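PDB 3TEF: Iron(III) ABC transporter, periplasmic iron-compound-binding protein from Vibrio cholerae, which probably binds iron-loaded catecholate siderophores in the periplasm and delivers them to an ABC transporter for iron uptake. Local coordinates for residues R21-G26 and Q78-I83. Numbering follows the deposited sequence.
Sequences RVVVIG and QKPDLI
V22-V23 and L82-I83 pair as neighbouring parallel strands, with R21 and D81 just ahead of them, V22 level with L82 and V23 with I83, the CA atoms of V22 and L82 4.9 Å apart. R21 O accepts from two successive amides where the second strand begins: D81 N lies at 2.7 Å in the carbonyl plane, and L82 N makes a longer bond to the same oxygen. V23 N then donates to L82 O (3.0 Å, 166° at the hydrogen), carrying the ladder onward, while the CA-H groups of V22 and I83 face L82 O and V23 O. The carboxylate of D81 turns back to the backbone just before strand 22-25: with CG beside its own backbone N (chi1 -60°), OD2 takes the N-H of R21 at 2.9 Å through its anti lone pair. The R21 side chain runs to the C-terminal end of helix 72-77. Its chain bends at chi3 (62°) and presents the guanidinium side-on, so that NE (2.7 Å) and NH2 (2.9 Å) both hold Q78 O, which lies almost in the guanidinium plane. K79, whose phi is positive, turns the chain from this helix end into the strand, and its carbonyl O sits against R21 CD at 3.4 Å. Next to these polar contacts, V23 CG2 packs on P80 CB (3.7 Å) and V23 CB more loosely on I83 CG1; P80 and I83 also touch I75 of helix 72-77. V22 and L82 occupy the other face of the sheet, where both meet F128 of helix 113-128. The arrangement is that of adjacent parallel strands in a three-layer alpha/beta domain: helices cover both faces of the four-stranded sheet, of strand order 2-1-3-4, in a lobe of this periplasmic binding protein.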
# COMPACT_ATOMS: atom_id res chain seq x y z
N ARG A 21 11.27 21.66 4.39
CA ARG A 21 12.16 20.51 4.55
C ARG A 21 11.34 19.31 5.04
O ARG A 21 10.89 19.28 6.19
CB ARG A 21 13.29 20.84 5.52
CG ARG A 21 14.17 22.01 5.07
CD ARG A 21 15.32 22.27 6.04
NE ARG A 21 16.20 21.11 6.10
CZ ARG A 21 17.11 20.80 5.17
NH1 ARG A 21 17.25 21.57 4.10
NH2 ARG A 21 17.86 19.72 5.32
N VAL A 22 11.14 18.35 4.16
CA VAL A 22 10.30 17.19 4.46
C VAL A 22 11.16 15.93 4.45
O VAL A 22 11.90 15.68 3.50
CB VAL A 22 9.18 17.04 3.42
CG1 VAL A 22 8.29 15.85 3.76
CG2 VAL A 22 8.38 18.32 3.32
N VAL A 23 11.05 15.15 5.51
CA VAL A 23 11.71 13.85 5.60
C VAL A 23 10.62 12.80 5.44
O VAL A 23 9.55 12.92 6.03
CB VAL A 23 12.40 13.69 6.98
CG1 VAL A 23 12.82 12.23 7.23
CG2 VAL A 23 13.58 14.62 7.08
N VAL A 24 10.88 11.78 4.62
CA VAL A 24 9.86 10.78 4.35
C VAL A 24 10.39 9.37 4.63
O VAL A 24 11.43 8.95 4.09
CB VAL A 24 9.36 10.85 2.88
CG1 VAL A 24 8.23 9.86 2.66
CG2 VAL A 24 8.91 12.27 2.54
N ILE A 25 9.66 8.64 5.47
CA ILE A 25 9.94 7.22 5.69
C ILE A 25 8.75 6.42 5.16
O ILE A 25 7.60 6.72 5.47
CB ILE A 25 10.15 6.93 7.17
CG1 ILE A 25 11.42 7.67 7.64
CG2 ILE A 25 10.32 5.43 7.38
CD1 ILE A 25 11.62 7.64 9.15
N GLY A 26 9.02 5.40 4.34
CA GLY A 26 7.95 4.61 3.74
C GLY A 26 7.80 4.88 2.25
O GLY A 26 7.83 6.04 1.82
N GLN A 78 18.97 16.84 9.75
CA GLN A 78 18.32 17.42 8.57
C GLN A 78 17.36 18.57 8.86
O GLN A 78 16.86 19.21 7.94
CB GLN A 78 17.63 16.31 7.76
CG GLN A 78 18.59 15.31 7.18
CD GLN A 78 19.47 15.93 6.12
OE1 GLN A 78 18.98 16.49 5.14
NE2 GLN A 78 20.78 15.87 6.32
N LYS A 79 17.06 18.82 10.14
CA LYS A 79 16.20 19.93 10.53
C LYS A 79 14.88 19.95 9.77
O LYS A 79 14.54 20.93 9.10
CB LYS A 79 16.91 21.26 10.33
CG LYS A 79 18.21 21.39 11.09
CD LYS A 79 18.95 22.65 10.66
CE LYS A 79 20.40 22.64 11.14
NZ LYS A 79 21.22 23.64 10.39
N PRO A 80 14.11 18.86 9.86
CA PRO A 80 12.87 18.81 9.11
C PRO A 80 11.80 19.76 9.64
O PRO A 80 11.74 20.03 10.86
CB PRO A 80 12.42 17.35 9.27
CG PRO A 80 13.05 16.89 10.52
CD PRO A 80 14.35 17.64 10.65
N ASP A 81 10.98 20.26 8.73
CA ASP A 81 9.79 21.00 9.11
C ASP A 81 8.62 20.02 9.23
O ASP A 81 7.64 20.30 9.91
CB ASP A 81 9.47 22.09 8.09
CG ASP A 81 10.60 23.10 7.95
OD1 ASP A 81 10.88 23.81 8.93
OD2 ASP A 81 11.20 23.18 6.86
N LEU A 82 8.75 18.88 8.57
CA LEU A 82 7.71 17.84 8.60
C LEU A 82 8.34 16.48 8.36
O LEU A 82 9.19 16.33 7.49
CB LEU A 82 6.65 18.11 7.53
CG LEU A 82 5.63 16.99 7.29
CD1 LEU A 82 4.77 16.76 8.55
CD2 LEU A 82 4.76 17.27 6.03
N ILE A 83 7.94 15.49 9.15
CA ILE A 83 8.30 14.10 8.91
C ILE A 83 7.02 13.34 8.54
O ILE A 83 6.04 13.37 9.27
CB ILE A 83 8.91 13.46 10.15
CG1 ILE A 83 10.15 14.23 10.59
CG2 ILE A 83 9.23 11.99 9.90
CD1 ILE A 83 10.56 13.96 12.04